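Local coordinates for cell wall surface anchor family protein (PDB 4OQ1) that probably attaches the pneumococcal pilus to the bacterial cell wall, as the ancillary pilin at the pilus base, at residues Q253-V265 with S302-Y315. The protein carries 3 engineered substitutions. Residues are numbered along the deposited sequence; the frame is centred on the assembly and turned at random.
Sequences QKLPRGNVDFMKV and SGKDGRFRVEGLEY
Asn259 lends its side chain to the backbone ladder where the register between 253-265 and 302-315 slips by one residue: OD1 accepts Gly312 N at 2.8 Å, in the carbonyl plane and nearly straight (168°). With CG beside its own backbone N, the amide lies alongside Glu311. Beyond the slip, Pro256 CB sits 3.7 Å from the Tyr315 ring centroid, over the middle of one face, a CH-pi contact, while Tyr315 N donates a hydrogen bond to Pro256 O. On the other side of the slip, strands 260-265 and 307-310 run antiparallel, and Phe262 CB rests 3.5 Å from the Phe308 ring centroid; the two rings are near parallel (15°) but slid apart, with little overlap. This pairing belongs to the C-terminal CnaB domain, whose intramolecular isopeptide bond joins Lys264 NZ to Asn354 CG. Both phenylalanines are buried: Phe338 meets Phe262 edge-to-face and Phe278 meets the Phe308 ring. On the face opposite the phenylalanines, Asp261 OD1 meets Arg309 NE at 3.0 Å in a salt bridge whose hydrogen bond is weak, bent to 130°, and Arg307 NH2 at a long 3.7 Å. A water donates to Asp261 OD1 and Phe308 O and accepts from Arg307 NE. Arg309 NH2 also forms a salt bridge with Glu311 OE1 at 2.6 Å, in the guanidinium plane.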
ATOM      1  N   GLN A 253      18.116  -6.894  -8.130  1.00 19.61           N
ATOM      2  CA  GLN A 253      19.580  -7.239  -8.236  1.00 22.84           C
ATOM      3  C   GLN A 253      20.443  -6.770  -7.063  1.00 20.58           C
ATOM      4  O   GLN A 253      20.644  -5.578  -6.864  1.00 20.77           O
ATOM      5  CB  GLN A 253      20.143  -6.837  -9.566  1.00 27.05           C
ATOM      6  CG  GLN A 253      19.436  -7.555 -10.687  1.00 32.12           C
ATOM      7  CD  GLN A 253      19.668  -9.069 -10.758  1.00 37.80           C
ATOM      8  OE1 GLN A 253      20.755  -9.591 -10.436  1.00 38.10           O
ATOM      9  NE2 GLN A 253      18.622  -9.798 -11.208  1.00 39.13           N
ATOM     10  N   LYS A 254      20.905  -7.712  -6.237  1.00 17.52           N
ATOM     11  CA  LYS A 254      21.758  -7.338  -5.094  1.00 17.50           C
ATOM     12  C   LYS A 254      23.067  -6.907  -5.709  1.00 19.85           C
ATOM     13  O   LYS A 254      23.598  -7.616  -6.545  1.00 23.67           O
ATOM     14  CB  LYS A 254      21.966  -8.522  -4.143  1.00 18.48           C
ATOM     15  CG  LYS A 254      22.706  -8.148  -2.899  1.00 17.90           C
ATOM     16  CD  LYS A 254      22.941  -9.425  -2.104  1.00 22.39           C
ATOM     17  CE  LYS A 254      23.172  -9.112  -0.638  1.00 24.09           C
ATOM     18  NZ  LYS A 254      24.456  -8.489  -0.361  1.00 31.25           N
ATOM     19  N   LEU A 255      23.527  -5.716  -5.399  1.00 21.39           N
ATOM     20  CA  LEU A 255      24.728  -5.146  -5.970  1.00 22.04           C
ATOM     21  C   LEU A 255      25.896  -5.302  -5.031  1.00 20.42           C
ATOM     22  O   LEU A 255      25.775  -5.106  -3.819  1.00 19.36           O
ATOM     23  CB  LEU A 255      24.585  -3.646  -6.259  1.00 23.25           C
ATOM     24  CG  LEU A 255      23.569  -3.134  -7.251  1.00 25.31           C
ATOM     25  CD1 LEU A 255      23.329  -1.640  -7.056  1.00 25.61           C
ATOM     26  CD2 LEU A 255      23.887  -3.450  -8.704  1.00 24.09           C
ATOM     27  N   PRO A 256      27.006  -5.771  -5.571  1.00 25.94           N
ATOM     28  CA  PRO A 256      28.212  -5.771  -4.766  1.00 31.50           C
ATOM     29  C   PRO A 256      28.630  -4.302  -4.398  1.00 29.70           C
ATOM     30  O   PRO A 256      28.125  -3.269  -5.013  1.00 28.00           O
ATOM     31  CB  PRO A 256      29.254  -6.390  -5.707  1.00 31.21           C
ATOM     32  CG  PRO A 256      28.501  -6.901  -6.885  1.00 32.33           C
ATOM     33  CD  PRO A 256      27.325  -5.961  -7.000  1.00 27.28           C
ATOM     34  N   ARG A 257      29.579  -4.200  -3.467  1.00 24.56           N
ATOM     35  CA  ARG A 257      30.104  -2.876  -3.049  1.00 26.14           C
ATOM     36  C   ARG A 257      31.608  -2.807  -3.308  1.00 26.23           C
ATOM     37  O   ARG A 257      32.299  -3.855  -3.336  1.00 26.42           O
ATOM     38  CB  ARG A 257      29.801  -2.640  -1.569  1.00 25.42           C
ATOM     39  CG  ARG A 257      28.354  -2.356  -1.272  1.00 30.31           C
ATOM     40  CD  ARG A 257      28.065  -2.452   0.222  1.00 36.91           C
ATOM     41  NE  ARG A 257      27.968  -3.873   0.600  1.00 44.76           N
ATOM     42  CZ  ARG A 257      28.882  -4.582   1.257  1.00 48.59           C
ATOM     43  NH1 ARG A 257      30.031  -4.045   1.655  1.00 59.79           N
ATOM     44  NH2 ARG A 257      28.639  -5.850   1.530  1.00 47.09           N
ATOM     45  N   GLY A 258      32.116  -1.583  -3.488  1.00 27.77           N
ATOM     46  CA  GLY A 258      33.556  -1.344  -3.693  1.00 24.03           C
ATOM     47  C   GLY A 258      34.008  -0.002  -3.151  1.00 26.60           C
ATOM     48  O   GLY A 258      33.192   0.757  -2.563  1.00 24.23           O
ATOM     49  N   ASN A 259      35.320   0.284  -3.306  1.00 26.86           N
ATOM     50  CA  ASN A 259      35.953   1.491  -2.675  1.00 29.42           C
ATOM     51  C   ASN A 259      36.730   2.219  -3.712  1.00 25.11           C
ATOM     52  O   ASN A 259      37.145   1.657  -4.756  1.00 23.46           O
ATOM     53  CB  ASN A 259      36.876   1.123  -1.499  1.00 36.01           C
ATOM     54  CG  ASN A 259      36.276   0.065  -0.590  1.00 40.81           C
ATOM     55  OD1 ASN A 259      35.116   0.121  -0.258  1.00 40.79           O
ATOM     56  ND2 ASN A 259      37.079  -0.924  -0.204  1.00 48.78           N
ATOM     57  N   VAL A 260      36.981   3.493  -3.437  1.00 27.28           N
ATOM     58  CA  VAL A 260      37.820   4.265  -4.353  1.00 24.16           C
ATOM     59  C   VAL A 260      38.658   5.212  -3.518  1.00 22.70           C
ATOM     60  O   VAL A 260      38.176   5.863  -2.616  1.00 21.95           O
ATOM     61  CB  VAL A 260      37.052   5.068  -5.414  1.00 25.90           C
ATOM     62  CG1 VAL A 260      38.007   5.738  -6.411  1.00 29.04           C
ATOM     63  CG2 VAL A 260      36.118   4.168  -6.158  1.00 29.92           C
ATOM     64  N   ASP A 261      39.932   5.252  -3.844  1.00 22.07           N
ATOM     65  CA  ASP A 261      40.902   6.150  -3.177  1.00 24.11           C
ATOM     66  C   ASP A 261      41.162   7.255  -4.120  1.00 18.84           C
ATOM     67  O   ASP A 261      41.420   7.017  -5.282  1.00 21.54           O
ATOM     68  CB  ASP A 261      42.202   5.419  -2.994  1.00 26.32           C
ATOM     69  CG  ASP A 261      42.157   4.468  -1.824  1.00 33.31           C
ATOM     70  OD1 ASP A 261      41.693   4.859  -0.715  1.00 30.33           O
ATOM     71  OD2 ASP A 261      42.576   3.305  -2.031  1.00 43.93           O
ATOM     72  N   PHE A 262      41.146   8.449  -3.594  1.00 19.72           N
ATOM     73  CA  PHE A 262      41.466   9.625  -4.357  1.00 19.16           C
ATOM     74  C   PHE A 262      42.688  10.404  -3.774  1.00 17.80           C
ATOM     75  O   PHE A 262      42.976  10.400  -2.554  1.00 18.13           O
ATOM     76  CB  PHE A 262      40.260  10.596  -4.418  1.00 19.36           C
ATOM     77  CG  PHE A 262      39.033  10.019  -5.070  1.00 18.52           C
ATOM     78  CD1 PHE A 262      38.881  10.132  -6.461  1.00 15.43           C
ATOM     79  CD2 PHE A 262      38.055   9.550  -4.303  1.00 17.49           C
ATOM     80  CE1 PHE A 262      37.801   9.620  -7.080  1.00 19.09           C
ATOM     81  CE2 PHE A 262      36.916   9.031  -4.923  1.00 19.57           C
ATOM     82  CZ  PHE A 262      36.820   9.052  -6.322  1.00 17.35           C
ATOM     83  N   MET A 263      43.302  11.168  -4.672  1.00 22.18           N
ATOM     84  CA  MET A 263      44.319  12.191  -4.277  1.00 17.59           C
ATOM     85  C   MET A 263      44.196  13.485  -5.101  1.00 16.32           C
ATOM     86  O   MET A 263      44.223  13.473  -6.380  1.00 16.14           O
ATOM     87  CB  MET A 263      45.739  11.634  -4.420  1.00 19.28           C
ATOM     88  CG  MET A 263      46.738  12.542  -3.722  1.00 22.76           C
ATOM     89  SD  MET A 263      48.461  12.127  -4.083  1.00 32.41           S
ATOM     90  CE  MET A 263      49.189  13.682  -3.678  1.00 42.58           C
ATOM     91  N   LYS A 264      44.007  14.586  -4.380  1.00 15.67           N
ATOM     92  CA  LYS A 264      43.824  15.896  -4.983  1.00 15.94           C
ATOM     93  C   LYS A 264      45.165  16.598  -5.097  1.00 17.39           C
ATOM     94  O   LYS A 264      45.835  16.855  -4.096  1.00 16.14           O
ATOM     95  CB  LYS A 264      42.856  16.739  -4.152  1.00 16.56           C
ATOM     96  CG  LYS A 264      42.542  18.098  -4.755  1.00 18.48           C
ATOM     97  CD  LYS A 264      41.634  17.969  -5.967  1.00 23.21           C
ATOM     98  CE  LYS A 264      41.289  19.331  -6.546  1.00 27.54           C
ATOM     99  NZ  LYS A 264      42.391  19.872  -7.389  1.00 28.55           N
ATOM    100  N   VAL A 265      45.553  16.898  -6.328  1.00 17.16           N
ATOM    101  CA  VAL A 265      46.848  17.498  -6.596  1.00 18.39           C
ATOM    102  C   VAL A 265      46.755  18.680  -7.487  1.00 19.69           C
ATOM    103  O   VAL A 265      45.740  18.921  -8.108  1.00 19.99           O
ATOM    104  CB  VAL A 265      47.874  16.588  -7.274  1.00 18.29           C
ATOM    105  CG1 VAL A 265      48.093  15.326  -6.492  1.00 15.75           C
ATOM    106  CG2 VAL A 265      47.464  16.232  -8.681  1.00 19.97           C
ATOM    107  N   SER A 302      39.813  16.696   0.817  1.00 19.89           N
ATOM    108  CA  SER A 302      41.272  16.325   0.591  1.00 17.51           C
ATOM    109  C   SER A 302      42.077  16.701   1.849  1.00 21.30           C
ATOM    110  O   SER A 302      41.929  17.781   2.349  1.00 17.79           O
ATOM    111  CB  SER A 302      41.860  16.954  -0.676  1.00 18.77           C
ATOM    112  OG  SER A 302      41.928  18.380  -0.608  1.00 17.59           O
ATOM    113  N   GLY A 303      42.900  15.751   2.326  1.00 19.38           N
ATOM    114  CA  GLY A 303      43.607  15.870   3.602  1.00 24.99           C
ATOM    115  C   GLY A 303      44.941  16.577   3.384  1.00 24.43           C
ATOM    116  O   GLY A 303      45.207  17.138   2.325  1.00 22.88           O
ATOM    117  N   LYS A 304      45.733  16.613   4.438  1.00 26.09           N
ATOM    118  CA  LYS A 304      47.075  17.198   4.397  1.00 29.97           C
ATOM    119  C   LYS A 304      47.912  16.586   3.347  1.00 24.61           C
ATOM    120  O   LYS A 304      48.842  17.248   2.889  1.00 29.14           O
ATOM    121  CB  LYS A 304      47.820  16.959   5.734  1.00 28.02           C
ATOM    122  CG  LYS A 304      47.202  17.682   6.895  1.00 32.21           C
ATOM    123  CD  LYS A 304      47.973  17.402   8.179  1.00 29.35           C
ATOM    124  CE  LYS A 304      47.221  18.086   9.254  1.00 31.43           C
ATOM    125  NZ  LYS A 304      48.099  18.155  10.411  1.00 30.67           N
ATOM    126  N   ASP A 305      47.667  15.316   3.021  1.00 21.84           N
ATOM    127  CA  ASP A 305      48.368  14.645   1.941  1.00 23.35           C
ATOM    128  C   ASP A 305      47.608  14.594   0.609  1.00 21.76           C
ATOM    129  O   ASP A 305      47.927  13.828  -0.235  1.00 20.18           O
ATOM    130  CB  ASP A 305      48.718  13.208   2.430  1.00 24.42           C
ATOM    131  CG  ASP A 305      47.484  12.403   2.859  1.00 25.51           C
ATOM    132  OD1 ASP A 305      46.284  12.911   2.827  1.00 19.64           O
ATOM    133  OD2 ASP A 305      47.714  11.255   3.269  1.00 25.23           O
ATOM    134  N   GLY A 306      46.583  15.401   0.425  1.00 19.26           N
ATOM    135  CA  GLY A 306      45.767  15.315  -0.786  1.00 18.85           C
ATOM    136  C   GLY A 306      44.701  14.227  -0.752  1.00 19.30           C
ATOM    137  O   GLY A 306      43.840  14.179  -1.576  1.00 22.28           O
ATOM    138  N   ARG A 307      44.787  13.283   0.186  1.00 20.06           N
ATOM    139  CA  ARG A 307      43.953  12.081   0.135  1.00 21.47           C
ATOM    140  C   ARG A 307      42.522  12.159   0.727  1.00 18.78           C
ATOM    141  O   ARG A 307      42.240  12.815   1.719  1.00 18.30           O
ATOM    142  CB  ARG A 307      44.626  10.871   0.838  1.00 20.60           C
ATOM    143  CG  ARG A 307      45.937  10.395   0.301  1.00 23.41           C
ATOM    144  CD  ARG A 307      45.799   9.838  -1.107  1.00 29.54           C
ATOM    145  NE  ARG A 307      45.173   8.498  -1.098  1.00 31.18           N
ATOM    146  CZ  ARG A 307      45.842   7.326  -1.080  1.00 30.23           C
ATOM    147  NH1 ARG A 307      47.179   7.257  -1.087  1.00 33.03           N
ATOM    148  NH2 ARG A 307      45.162   6.206  -1.097  1.00 28.32           N
ATOM    149  N   PHE A 308      41.663  11.385   0.075  1.00 18.97           N
ATOM    150  CA  PHE A 308      40.325  11.118   0.513  1.00 18.40           C
ATOM    151  C   PHE A 308      39.809   9.875  -0.189  1.00 20.71           C
ATOM    152  O   PHE A 308      40.373   9.399  -1.170  1.00 20.33           O
ATOM    153  CB  PHE A 308      39.416  12.338   0.324  1.00 18.91           C
ATOM    154  CG  PHE A 308      39.263  12.777  -1.127  1.00 18.09           C
ATOM    155  CD1 PHE A 308      40.216  13.536  -1.743  1.00 17.57           C
ATOM    156  CD2 PHE A 308      38.098  12.454  -1.842  1.00 17.39           C
ATOM    157  CE1 PHE A 308      40.031  13.920  -3.035  1.00 17.40           C
ATOM    158  CE2 PHE A 308      37.935  12.889  -3.161  1.00 17.30           C
ATOM    159  CZ  PHE A 308      38.887  13.595  -3.710  1.00 18.03           C
ATOM    160  N   ARG A 309      38.642   9.407   0.263  1.00 23.69           N
ATOM    161  CA  ARG A 309      38.223   8.081  -0.004  1.00 23.36           C
ATOM    162  C   ARG A 309      36.683   7.945   0.139  1.00 21.26           C
ATOM    163  O   ARG A 309      36.104   8.649   0.885  1.00 23.04           O
ATOM    164  CB  ARG A 309      38.872   7.229   1.085  1.00 25.87           C
ATOM    165  CG  ARG A 309      38.902   5.799   0.805  1.00 31.22           C
ATOM    166  CD  ARG A 309      39.827   5.125   1.815  1.00 37.04           C
ATOM    167  NE  ARG A 309      39.952   3.746   1.406  1.00 45.63           N
ATOM    168  CZ  ARG A 309      39.227   2.752   1.898  1.00 49.84           C
ATOM    169  NH1 ARG A 309      39.401   1.516   1.445  1.00 55.88           N
ATOM    170  NH2 ARG A 309      38.350   2.986   2.860  1.00 54.86           N
ATOM    171  N   VAL A 310      36.113   7.061  -0.660  1.00 22.72           N
ATOM    172  CA  VAL A 310      34.716   6.585  -0.495  1.00 26.72           C
ATOM    173  C   VAL A 310      34.781   5.042  -0.397  1.00 23.74           C
ATOM    174  O   VAL A 310      35.493   4.369  -1.152  1.00 25.89           O
ATOM    175  CB  VAL A 310      33.801   7.003  -1.666  1.00 29.03           C
ATOM    176  CG1 VAL A 310      33.915   8.480  -1.906  1.00 27.47           C
ATOM    177  CG2 VAL A 310      34.174   6.269  -2.955  1.00 35.86           C
ATOM    178  N   GLU A 311      34.090   4.526   0.594  1.00 27.90           N
ATOM    179  CA  GLU A 311      34.146   3.109   0.852  1.00 29.52           C
ATOM    180  C   GLU A 311      32.733   2.491   0.954  1.00 27.52           C
ATOM    181  O   GLU A 311      31.767   3.145   1.371  1.00 27.89           O
ATOM    182  CB  GLU A 311      34.955   2.877   2.141  1.00 35.85           C
ATOM    183  CG  GLU A 311      34.943   1.412   2.601  1.00 44.17           C
ATOM    184  CD  GLU A 311      35.913   1.107   3.750  1.00 53.66           C
ATOM    185  OE1 GLU A 311      36.457   2.073   4.346  1.00 58.78           O
ATOM    186  OE2 GLU A 311      36.131  -0.105   4.053  1.00 62.12           O
ATOM    187  N   GLY A 312      32.652   1.212   0.629  1.00 30.12           N
ATOM    188  CA  GLY A 312      31.369   0.500   0.619  1.00 36.41           C
ATOM    189  C   GLY A 312      30.645   1.058  -0.589  1.00 38.87           C
ATOM    190  O   GLY A 312      31.239   1.366  -1.596  1.00 43.60           O
ATOM    191  N   LEU A 313      29.381   1.256  -0.574  1.00 45.81           N
ATOM    192  CA  LEU A 313      28.936   1.888  -1.833  1.00 46.13           C
ATOM    193  C   LEU A 313      28.825   0.934  -3.081  1.00 35.60           C
ATOM    194  O   LEU A 313      29.761   0.336  -3.635  1.00 26.74           O
ATOM    195  CB  LEU A 313      29.803   3.137  -2.073  1.00 47.40           C
ATOM    196  CG  LEU A 313      29.510   4.046  -3.221  1.00 49.18           C
ATOM    197  CD1 LEU A 313      29.978   5.469  -2.928  1.00 47.13           C
ATOM    198  CD2 LEU A 313      30.240   3.436  -4.364  1.00 49.67           C
ATOM    199  N   GLU A 314      27.601   0.801  -3.514  1.00 30.18           N
ATOM    200  CA  GLU A 314      27.254  -0.167  -4.490  1.00 28.00           C
ATOM    201  C   GLU A 314      27.885   0.140  -5.805  1.00 25.16           C
ATOM    202  O   GLU A 314      28.124   1.301  -6.138  1.00 22.24           O
ATOM    203  CB  GLU A 314      25.734  -0.175  -4.593  1.00 30.13           C
ATOM    204  CG  GLU A 314      25.088  -0.973  -3.448  1.00 34.58           C
ATOM    205  CD  GLU A 314      25.167  -0.405  -2.011  1.00 38.77           C
ATOM    206  OE1 GLU A 314      25.437   0.803  -1.822  1.00 48.82           O
ATOM    207  OE2 GLU A 314      24.959  -1.193  -1.033  1.00 32.04           O
ATOM    208  N   TYR A 315      28.227  -0.902  -6.511  1.00 21.69           N
ATOM    209  CA  TYR A 315      28.558  -0.802  -7.881  1.00 23.57           C
ATOM    210  C   TYR A 315      27.662   0.167  -8.639  1.00 27.05           C
ATOM    211  O   TYR A 315      26.438   0.061  -8.605  1.00 23.48           O
ATOM    212  CB  TYR A 315      28.488  -2.146  -8.557  1.00 27.94           C
ATOM    213  CG  TYR A 315      29.719  -3.070  -8.247  1.00 32.66           C
ATOM    214  CD1 TYR A 315      30.648  -2.775  -7.255  1.00 32.64           C
ATOM    215  CD2 TYR A 315      29.929  -4.218  -8.996  1.00 36.99           C
ATOM    216  CE1 TYR A 315      31.740  -3.636  -7.017  1.00 34.49           C
ATOM    217  CE2 TYR A 315      30.993  -5.062  -8.766  1.00 36.22           C
ATOM    218  CZ  TYR A 315      31.891  -4.775  -7.790  1.00 36.93           C
ATOM    219  OH  TYR A 315      32.923  -5.666  -7.605  1.00 35.89           O
TER
HETATM  220  O   HOH W   1      42.675   7.795  -0.174  1.00 27.85           O